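Local atomic coordinates of carboxylic ester hydrolase (Aspergillus niger, PDB entry 7K4O), a protein that hydrolyses carboxylic ester bonds as a fungal tannin acyl hydrolase, a serine esterase of the tannase family that probably releases gallic acid from tannins. Residues Ser216-Gln221 with Phe420-Ala425; Lys307-Gly312 with Tyr322-Pro327; Ala426-Trp431 with Leu457-Gly462. All coordinates share one frame; numbering follows the deposited sequence.

Contact 1 of 3, residues Ser216-Gln221 with Phe420-Ala425; sequences SFQQTQ and FSIPTA. With GDE (3,4,5-trihydroxybenzoic acid), chain J.
The carboxamide of Gln218 lies across Ile422 and Pro423, with its NE2 3.6 Å from Ile422 CG1 and its OE1 3.3 Å from Pro423 CD. Its chain leaves helix 215-221 with CG anti to the backbone N (chi1 164°) and bends at the next bond, which brings the amide up to the loop. NE2 then serves two acceptors. It donates to Ser421 O at 3.0 Å, tilted 20° from that carbonyl's plane, and to the middle hydroxyl OAE of the bound 3,4,5-trihydroxybenzoic acid, also at 3.0 Å and almost perfectly straight (178°). Spending both N-H groups in this way fixes the rotation of the amide. Gln219 binds two neighbouring hydroxyls of the ligand: its OE1 accepts from OAE at 2.7 Å, while its NE2 donates to OAC at 2.8 Å. From the loop, Ser421 OG meets the third hydroxyl, OAD, at 2.6 Å. In the second shell, Gln221 NE2 is shared between Gln218 O and Tyr325 OH, and Asp419 OD1 receives the backbone N-H groups of Ser421 and Ile422. Helix and loop thus hold the hydroxyls of bound gallic acid, together with other pocket residues such as His222, in what is probably the galloyl site, beside the probable Ser186-His465-Asp419 triad of an alpha/beta-hydrolase.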
loop_
_atom_site.group_PDB
_atom_site.type_symbol
_atom_site.label_atom_id
_atom_site.label_comp_id
_atom_site.label_asym_id
_atom_site.label_seq_id
_atom_site.Cartn_x
_atom_site.Cartn_y
_atom_site.Cartn_z
ATOM N N SER A 216 8.338 -9.284 -6.883
ATOM C CA SER A 216 9.213 -10.453 -6.624
ATOM C C SER A 216 10.098 -10.161 -5.407
ATOM O O SER A 216 10.529 -11.139 -4.758
ATOM C CB SER A 216 10.009 -10.831 -7.890
ATOM O OG SER A 216 10.957 -9.833 -8.232
ATOM N N PHE A 217 10.476 -8.915 -5.166
ATOM C CA PHE A 217 11.378 -8.558 -4.049
ATOM C C PHE A 217 10.534 -8.426 -2.797
ATOM O O PHE A 217 10.871 -8.969 -1.753
ATOM C CB PHE A 217 12.144 -7.285 -4.383
ATOM C CG PHE A 217 13.244 -7.445 -5.403
ATOM C CD1 PHE A 217 12.964 -7.707 -6.735
ATOM C CD2 PHE A 217 14.574 -7.417 -5.017
ATOM C CE1 PHE A 217 13.973 -7.938 -7.647
ATOM C CE2 PHE A 217 15.582 -7.588 -5.941
ATOM C CZ PHE A 217 15.285 -7.853 -7.246
ATOM N N GLN A 218 9.391 -7.732 -2.887
ATOM C CA GLN A 218 8.551 -7.437 -1.715
ATOM C C GLN A 218 8.011 -8.742 -1.139
ATOM O O GLN A 218 7.974 -8.906 0.088
ATOM C CB GLN A 218 7.393 -6.522 -2.137
ATOM C CG GLN A 218 6.262 -6.469 -1.111
ATOM C CD GLN A 218 6.701 -6.127 0.305
ATOM O OE1 GLN A 218 7.714 -5.459 0.495
ATOM N NE2 GLN A 218 5.868 -6.527 1.254
ATOM N N GLN A 219 7.478 -9.678 -1.962
ATOM C CA GLN A 219 6.843 -10.867 -1.387
ATOM C C GLN A 219 7.944 -11.791 -0.814
ATOM O O GLN A 219 7.789 -12.329 0.299
ATOM C CB GLN A 219 6.003 -11.644 -2.395
ATOM C CG GLN A 219 4.930 -10.822 -3.130
ATOM C CD GLN A 219 4.082 -9.984 -2.213
ATOM O OE1 GLN A 219 3.874 -10.330 -1.045
ATOM N NE2 GLN A 219 3.476 -8.928 -2.786
ATOM N N THR A 220 9.034 -11.938 -1.540
ATOM C CA THR A 220 10.088 -12.887 -1.108
ATOM C C THR A 220 10.775 -12.369 0.171
ATOM O O THR A 220 11.133 -13.221 1.028
ATOM C CB THR A 220 11.099 -13.113 -2.206
ATOM O OG1 THR A 220 10.427 -13.526 -3.403
ATOM C CG2 THR A 220 12.118 -14.162 -1.822
ATOM N N GLN A 221 10.945 -11.071 0.339
ATOM C CA GLN A 221 11.645 -10.520 1.531
ATOM C C GLN A 221 10.870 -10.827 2.802
ATOM O O GLN A 221 11.510 -10.789 3.892
ATOM C CB GLN A 221 12.030 -9.055 1.378
ATOM C CG GLN A 221 10.871 -8.088 1.325
ATOM C CD GLN A 221 10.306 -7.722 2.682
ATOM O OE1 GLN A 221 11.082 -7.502 3.632
ATOM N NE2 GLN A 221 8.965 -7.718 2.791
ATOM N N PHE A 420 6.009 -2.348 9.048
ATOM C CA PHE A 420 6.572 -3.674 9.350
ATOM C C PHE A 420 6.213 -4.681 8.267
ATOM O O PHE A 420 6.584 -5.860 8.404
ATOM C CB PHE A 420 6.017 -4.196 10.678
ATOM C CG PHE A 420 4.524 -4.221 10.776
ATOM C CD1 PHE A 420 3.785 -5.249 10.240
ATOM C CD2 PHE A 420 3.841 -3.135 11.329
ATOM C CE1 PHE A 420 2.401 -5.266 10.336
ATOM C CE2 PHE A 420 2.457 -3.140 11.397
ATOM C CZ PHE A 420 1.732 -4.197 10.894
ATOM N N SER A 421 5.461 -4.239 7.250
ATOM C CA SER A 421 4.892 -5.165 6.240
ATOM C C SER A 421 5.543 -4.867 4.889
ATOM O O SER A 421 5.757 -5.812 4.143
ATOM C CB SER A 421 3.398 -5.106 6.220
ATOM O OG SER A 421 2.824 -6.071 5.349
ATOM N N ILE A 422 5.734 -3.587 4.568
ATOM C CA ILE A 422 6.414 -3.122 3.338
ATOM C C ILE A 422 7.462 -2.142 3.747
ATOM O O ILE A 422 7.134 -1.109 4.346
ATOM C CB ILE A 422 5.405 -2.516 2.347
ATOM C CG1 ILE A 422 4.231 -3.480 2.134
ATOM C CG2 ILE A 422 6.149 -2.119 1.081
ATOM C CD1 ILE A 422 3.212 -3.049 1.117
ATOM N N PRO A 423 8.750 -2.380 3.419
ATOM C CA PRO A 423 9.790 -1.449 3.808
ATOM C C PRO A 423 9.517 -0.027 3.299
ATOM O O PRO A 423 9.289 0.170 2.137
ATOM C CB PRO A 423 11.048 -2.014 3.181
ATOM C CG PRO A 423 10.755 -3.464 3.074
ATOM C CD PRO A 423 9.288 -3.545 2.675
ATOM N N THR A 424 9.634 0.967 4.184
ATOM C CA THR A 424 9.470 2.370 3.758
ATOM C C THR A 424 10.381 2.710 2.590
ATOM O O THR A 424 9.963 3.479 1.688
ATOM C CB THR A 424 9.694 3.324 4.949
ATOM O OG1 THR A 424 9.024 2.788 6.090
ATOM C CG2 THR A 424 9.196 4.715 4.603
ATOM N N ALA A 425 11.630 2.220 2.589
ATOM C CA ALA A 425 12.580 2.523 1.520
ATOM C C ALA A 425 12.080 2.023 0.153
ATOM O O ALA A 425 12.601 2.496 -0.853
ATOM C CB ALA A 425 13.940 1.977 1.901
HETATM O OAA GDE J . -2.260 -5.445 1.205
HETATM O OAB GDE J . -1.595 -5.531 3.314
HETATM O OAC GDE J . 1.267 -8.324 -1.190
HETATM O OAD GDE J . 3.302 -6.951 2.909
HETATM O OAE GDE J . 3.462 -8.229 0.566
HETATM C CAF GDE J . -0.067 -7.041 0.435
HETATM C CAG GDE J . 0.969 -6.338 2.530
HETATM C CAH GDE J . -1.410 -5.764 2.090
HETATM C CAI GDE J . 1.133 -7.658 0.050
HETATM C CAJ GDE J . 2.171 -6.994 2.159
HETATM C CAK GDE J . -0.124 -6.449 1.686
HETATM C CAL GDE J . 2.242 -7.608 0.938
#

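Contact 2 of 3, residues Lys307-Gly312 with Tyr322-Pro327; sequences KTIING and YFSYQP
Gly312, leaving helix 300-310 with a positive phi of 84°, brings its CA to 4.2 Å from the CA of Phe323, so that the helix end and the extended run 322-327 lie almost backbone to backbone. Ser324 fills the angle between them. Its CB sits tightly against Ile309 O at 3.1 Å and lies 4.0 Å from Gly312 CA, while OG, anti to the backbone N (chi1 -168°), lies alongside Ile309 CG2. Ile309 O also accepts the backbone N-H of Gly312, so this carbonyl carries a bond within its own segment beside the serine. One residue on, the carbonyl of Ile310 is satisfied by two waters. Each donates to Ile310 O at 2.9 Å; the first accepts from Ser324 N and the second donates again, to Tyr325 O. These bridges tie the polar helix end to the loop backbone where the direct contacts are mainly van der Waals. Farther along, Ile310 CG2 makes a looser apolar contact with Pro327 CG at 4.4 Å. Ile310 and Pro327 both rest on Leu270 of helix 266-272, and Ile309 packs on Ser225 of helix 224-232. Phe323 reaches Ala425, Ala426 and Arg429, which places this contact between helices 224-232 and 266-272 and helix 425-438, which follows strand 410-416.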
loop_
_atom_site.group_PDB
_atom_site.type_symbol
_atom_site.label_atom_id
_atom_site.label_comp_id
_atom_site.label_asym_id
_atom_site.label_seq_id
_atom_site.Cartn_x
_atom_site.Cartn_y
_atom_site.Cartn_z
ATOM N N LYS A 307 20.133 -7.050 13.975
ATOM C CA LYS A 307 20.989 -6.219 13.123
ATOM C C LYS A 307 20.987 -6.815 11.719
ATOM O O LYS A 307 21.131 -6.050 10.746
ATOM C CB LYS A 307 22.433 -6.150 13.615
ATOM C CG LYS A 307 22.670 -5.191 14.761
ATOM C CD LYS A 307 24.146 -4.967 14.953
ATOM C CE LYS A 307 24.387 -3.981 16.069
ATOM N NZ LYS A 307 25.818 -3.635 16.149
ATOM N N THR A 308 20.981 -8.129 11.626
ATOM C CA THR A 308 21.066 -8.820 10.316
ATOM C C THR A 308 19.765 -8.532 9.528
ATOM O O THR A 308 19.862 -8.282 8.325
ATOM C CB THR A 308 21.371 -10.313 10.504
ATOM O OG1 THR A 308 22.622 -10.387 11.219
ATOM C CG2 THR A 308 21.497 -11.009 9.175
ATOM N N ILE A 309 18.623 -8.598 10.192
ATOM C CA ILE A 309 17.288 -8.310 9.577
ATOM C C ILE A 309 17.314 -6.869 9.093
ATOM O O ILE A 309 17.055 -6.597 7.904
ATOM C CB ILE A 309 16.151 -8.580 10.547
ATOM C CG1 ILE A 309 16.014 -10.074 10.813
ATOM C CG2 ILE A 309 14.844 -7.986 10.010
ATOM C CD1 ILE A 309 15.099 -10.436 11.954
ATOM N N ILE A 310 17.649 -5.944 9.981
ATOM C CA ILE A 310 17.668 -4.503 9.601
ATOM C C ILE A 310 18.593 -4.258 8.419
ATOM O O ILE A 310 18.281 -3.399 7.582
ATOM C CB ILE A 310 17.956 -3.630 10.833
ATOM C CG1 ILE A 310 16.739 -3.720 11.746
ATOM C CG2 ILE A 310 18.303 -2.195 10.467
ATOM C CD1 ILE A 310 16.924 -3.118 13.103
ATOM N N ASN A 311 19.723 -4.963 8.320
ATOM C CA ASN A 311 20.720 -4.727 7.257
ATOM C C ASN A 311 20.227 -5.202 5.868
ATOM O O ASN A 311 20.864 -4.839 4.911
ATOM C CB ASN A 311 22.020 -5.474 7.586
ATOM C CG ASN A 311 23.191 -5.001 6.768
ATOM O OD1 ASN A 311 23.516 -3.811 6.742
ATOM N ND2 ASN A 311 23.844 -5.929 6.092
ATOM N N GLY A 312 19.176 -5.998 5.819
ATOM C CA GLY A 312 18.558 -6.424 4.539
ATOM C C GLY A 312 19.265 -7.631 3.928
ATOM O O GLY A 312 20.442 -7.904 4.239
ATOM N N TYR A 322 18.406 -6.754 -1.442
ATOM C CA TYR A 322 17.266 -5.854 -1.168
ATOM C C TYR A 322 17.551 -5.124 0.147
ATOM O O TYR A 322 18.665 -5.180 0.670
ATOM C CB TYR A 322 15.946 -6.634 -1.219
ATOM C CG TYR A 322 14.712 -5.788 -1.539
ATOM C CD1 TYR A 322 14.752 -4.862 -2.560
ATOM C CD2 TYR A 322 13.547 -5.904 -0.796
ATOM C CE1 TYR A 322 13.653 -4.042 -2.829
ATOM C CE2 TYR A 322 12.415 -5.142 -1.104
ATOM C CZ TYR A 322 12.484 -4.223 -2.131
ATOM O OH TYR A 322 11.377 -3.417 -2.366
ATOM N N PHE A 323 16.535 -4.482 0.683
ATOM C CA PHE A 323 16.558 -3.733 1.960
ATOM C C PHE A 323 15.365 -4.172 2.742
ATOM O O PHE A 323 14.450 -4.843 2.239
ATOM C CB PHE A 323 16.663 -2.226 1.718
ATOM C CG PHE A 323 15.805 -1.736 0.572
ATOM C CD1 PHE A 323 14.444 -1.652 0.741
ATOM C CD2 PHE A 323 16.359 -1.418 -0.642
ATOM C CE1 PHE A 323 13.640 -1.290 -0.324
ATOM C CE2 PHE A 323 15.562 -0.984 -1.688
ATOM C CZ PHE A 323 14.209 -0.947 -1.515
ATOM N N SER A 324 15.402 -3.839 4.013
ATOM C CA SER A 324 14.384 -4.278 4.965
ATOM C C SER A 324 13.704 -3.052 5.582
ATOM O O SER A 324 13.982 -1.903 5.162
ATOM C CB SER A 324 15.004 -5.186 6.019
ATOM O OG SER A 324 14.011 -5.832 6.774
ATOM N N TYR A 325 12.820 -3.341 6.508
ATOM C CA TYR A 325 12.024 -2.331 7.245
ATOM C C TYR A 325 12.962 -1.401 7.996
ATOM O O TYR A 325 14.097 -1.786 8.394
ATOM C CB TYR A 325 11.047 -3.013 8.185
ATOM C CG TYR A 325 10.335 -4.164 7.546
ATOM C CD1 TYR A 325 9.316 -3.963 6.619
ATOM C CD2 TYR A 325 10.697 -5.467 7.799
ATOM C CE1 TYR A 325 8.687 -5.018 5.990
ATOM C CE2 TYR A 325 10.086 -6.530 7.163
ATOM C CZ TYR A 325 9.054 -6.315 6.267
ATOM O OH TYR A 325 8.428 -7.391 5.699
ATOM N N GLN A 326 12.510 -0.172 8.174
ATOM C CA GLN A 326 13.280 0.850 8.917
ATOM C C GLN A 326 13.418 0.440 10.385
ATOM O O GLN A 326 12.589 -0.267 10.940
ATOM C CB GLN A 326 12.569 2.197 8.862
ATOM C CG GLN A 326 12.613 2.877 7.497
ATOM C CD GLN A 326 14.001 3.132 6.990
ATOM O OE1 GLN A 326 14.558 2.364 6.190
ATOM N NE2 GLN A 326 14.605 4.232 7.446
ATOM N N PRO A 327 14.471 0.929 11.068
ATOM C CA PRO A 327 14.454 0.896 12.541
ATOM C C PRO A 327 13.151 1.526 13.069
ATOM O O PRO A 327 12.648 2.458 12.437
ATOM C CB PRO A 327 15.684 1.739 12.917
ATOM C CG PRO A 327 16.587 1.644 11.723
ATOM C CD PRO A 327 15.659 1.580 10.505
HETATM O O HOH W 1 18.101 -3.007 4.752
HETATM O O HOH W 2 16.668 -1.048 7.660
#

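Contact 3 of 3, residues Ala426-Trp431 with Leu457-Gly462; sequences ASIRYW and LYTVPG
Leu457 is the hub of this contact, a piece of the beta-alpha-beta connection in which helix 425-438 lies against strand 455-460 of the alpha/beta-hydrolase sheet. The short helical and strand axes run nearly antiparallel, at 170°, and approach to 9.5 Å, a spacing bridged by apolar side chains. Leu457 points at the helix with CG anti to the backbone N (chi1 170°), which sends its two methyl groups against Ser427, Ile428 and, about a turn farther on, Trp431. CD2 enters between Ile428 and Trp431, 3.7 Å from Ile428 CA and 3.9 Å from Trp431 CB; CD1 turns to Ser427 CB at 4.0 Å. The side chains of Ile428 and Leu457 cross at about a right angle, and Leu457 CB also approaches CD1 of the Trp431 indole obliquely, at 4.0 Å.

A second shell surrounds these groups. Backbone bonds of Tyr458 to His413 and His415 hold strand 455-460 to strand 410-416, and Leu457 itself pairs through its backbone with Trp517. Ser427 OG is hydrogen-bonded to His413 NE2 and His415 ND1, so the helix is also tied to the neighbouring strand through a polar contact. The Trp431 side chain touches Tyr444, Ala448, Leu451 and Asn452 of helix 444-452, and its NE1 has a partner in Tyr455. Thr459 is divided between the two kinds of chemistry: OG1 is hydrogen-bonded to Asp417 OD2 and Arg520 NH2, whereas CG2 meets Ile428 CD1 at 4.1 Å.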
loop_
_atom_site.group_PDB
_atom_site.type_symbol
_atom_site.label_atom_id
_atom_site.label_comp_id
_atom_site.label_asym_id
_atom_site.label_seq_id
_atom_site.Cartn_x
_atom_site.Cartn_y
_atom_site.Cartn_z
ATOM N N ALA A 426 11.148 1.088 0.120
ATOM C CA ALA A 426 10.601 0.571 -1.161
ATOM C C ALA A 426 9.926 1.723 -1.919
ATOM O O ALA A 426 10.002 1.712 -3.167
ATOM C CB ALA A 426 9.662 -0.539 -0.980
ATOM N N SER A 427 9.312 2.648 -1.190
ATOM C CA SER A 427 8.599 3.785 -1.848
ATOM C C SER A 427 9.597 4.806 -2.337
ATOM O O SER A 427 9.445 5.314 -3.462
ATOM C CB SER A 427 7.549 4.381 -0.928
ATOM O OG SER A 427 6.444 3.511 -0.761
ATOM N N ILE A 428 10.606 5.181 -1.526
ATOM C CA ILE A 428 11.638 6.120 -2.004
ATOM C C ILE A 428 12.257 5.571 -3.277
ATOM O O ILE A 428 12.495 6.323 -4.239
ATOM C CB ILE A 428 12.703 6.362 -0.902
ATOM C CG1 ILE A 428 12.231 7.324 0.192
ATOM C CG2 ILE A 428 13.933 6.916 -1.553
ATOM C CD1 ILE A 428 11.160 6.836 1.057
ATOM N N ARG A 429 12.571 4.277 -3.297
ATOM C CA ARG A 429 13.260 3.729 -4.471
ATOM C C ARG A 429 12.475 3.976 -5.764
ATOM O O ARG A 429 13.060 4.281 -6.792
ATOM C CB ARG A 429 13.566 2.240 -4.303
ATOM C CG ARG A 429 14.454 1.768 -5.456
ATOM C CD ARG A 429 14.837 0.299 -5.274
ATOM N NE ARG A 429 15.736 -0.139 -6.306
ATOM C CZ ARG A 429 17.082 -0.091 -6.234
ATOM N NH1 ARG A 429 17.692 0.343 -5.141
ATOM N NH2 ARG A 429 17.815 -0.516 -7.248
ATOM N N TYR A 430 11.168 3.773 -5.729
ATOM C CA TYR A 430 10.374 3.939 -6.969
ATOM C C TYR A 430 10.374 5.398 -7.408
ATOM O O TYR A 430 10.516 5.669 -8.616
ATOM C CB TYR A 430 8.957 3.416 -6.794
ATOM C CG TYR A 430 8.171 3.521 -8.072
ATOM C CD1 TYR A 430 8.512 2.774 -9.202
ATOM C CD2 TYR A 430 7.113 4.425 -8.192
ATOM C CE1 TYR A 430 7.825 2.908 -10.404
ATOM C CE2 TYR A 430 6.398 4.549 -9.367
ATOM C CZ TYR A 430 6.751 3.797 -10.472
ATOM O OH TYR A 430 6.042 3.973 -11.624
ATOM N N TRP A 431 10.193 6.321 -6.464
ATOM C CA TRP A 431 10.208 7.757 -6.828
ATOM C C TRP A 431 11.558 8.089 -7.457
ATOM O O TRP A 431 11.631 8.782 -8.499
ATOM C CB TRP A 431 9.895 8.600 -5.591
ATOM C CG TRP A 431 9.832 10.077 -5.817
ATOM C CD1 TRP A 431 8.690 10.824 -5.965
ATOM C CD2 TRP A 431 10.934 11.004 -5.820
ATOM N NE1 TRP A 431 9.008 12.158 -6.054
ATOM C CE2 TRP A 431 10.377 12.295 -5.996
ATOM C CE3 TRP A 431 12.327 10.892 -5.694
ATOM C CZ2 TRP A 431 11.166 13.436 -6.026
ATOM C CZ3 TRP A 431 13.098 12.029 -5.727
ATOM C CH2 TRP A 431 12.519 13.278 -5.920
ATOM N N LEU A 457 5.917 12.443 -2.666
ATOM C CA LEU A 457 6.077 11.308 -1.759
ATOM C C LEU A 457 6.299 11.820 -0.334
ATOM O O LEU A 457 7.148 12.733 -0.135
ATOM C CB LEU A 457 7.285 10.487 -2.232
ATOM C CG LEU A 457 7.752 9.398 -1.279
ATOM C CD1 LEU A 457 6.697 8.310 -1.066
ATOM C CD2 LEU A 457 9.050 8.808 -1.817
ATOM N N TYR A 458 5.615 11.222 0.609
ATOM C CA TYR A 458 5.626 11.666 2.018
ATOM C C TYR A 458 5.763 10.452 2.926
ATOM O O TYR A 458 4.961 9.520 2.820
ATOM C CB TYR A 458 4.351 12.451 2.361
ATOM C CG TYR A 458 4.008 13.575 1.425
ATOM C CD1 TYR A 458 3.284 13.306 0.278
ATOM C CD2 TYR A 458 4.333 14.902 1.694
ATOM C CE1 TYR A 458 2.911 14.300 -0.604
ATOM C CE2 TYR A 458 3.958 15.905 0.812
ATOM C CZ TYR A 458 3.236 15.612 -0.331
ATOM O OH TYR A 458 2.852 16.575 -1.253
ATOM N N THR A 459 6.725 10.449 3.851
ATOM C CA THR A 459 6.720 9.413 4.902
ATOM C C THR A 459 5.913 9.885 6.102
ATOM O O THR A 459 5.752 11.133 6.309
ATOM C CB THR A 459 8.137 8.929 5.272
ATOM O OG1 THR A 459 8.822 9.891 6.080
ATOM C CG2 THR A 459 8.967 8.589 4.043
ATOM N N VAL A 460 5.368 8.945 6.849
ATOM C CA VAL A 460 4.465 9.281 7.984
ATOM C C VAL A 460 5.180 8.881 9.277
ATOM O O VAL A 460 5.271 7.681 9.604
ATOM C CB VAL A 460 3.099 8.601 7.859
ATOM C CG1 VAL A 460 2.140 9.129 8.916
ATOM C CG2 VAL A 460 2.529 8.789 6.442
ATOM N N PRO A 461 5.614 9.877 10.085
ATOM C CA PRO A 461 6.290 9.588 11.356
ATOM C C PRO A 461 5.551 8.612 12.246
ATOM O O PRO A 461 4.361 8.743 12.501
ATOM C CB PRO A 461 6.369 10.965 12.053
ATOM C CG PRO A 461 6.433 11.934 10.921
ATOM C CD PRO A 461 5.555 11.320 9.825
ATOM N N GLY A 462 6.292 7.582 12.682
ATOM C CA GLY A 462 5.804 6.551 13.616
ATOM C C GLY A 462 4.725 5.608 13.111
ATOM O O GLY A 462 4.378 4.678 13.813
#

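In the fold
All three contacts are buried, but the centres of contacts 1 and 3 lie about 11 Å from the centre of the chain and that of contact 2 about 19 Å. Contact 1 is dominated by amides and hydroxyls directed at a ligand, contact 2 by backbone and bridging waters, and contact 3 by hydrocarbon between helix and sheet. Segment 420-425 runs straight into the helix of contact 3, so one connection serves both pocket and sheet; Thr424 CG2 touches Thr459 CG2 at 3.9 Å. Contact 2 is nested within the chain loop closed by contact 1 and leans on both others: Tyr325 CZ lies 3.3 Å from Phe420 O, and Phe323 CE1 3.5 Å from Ala426 N.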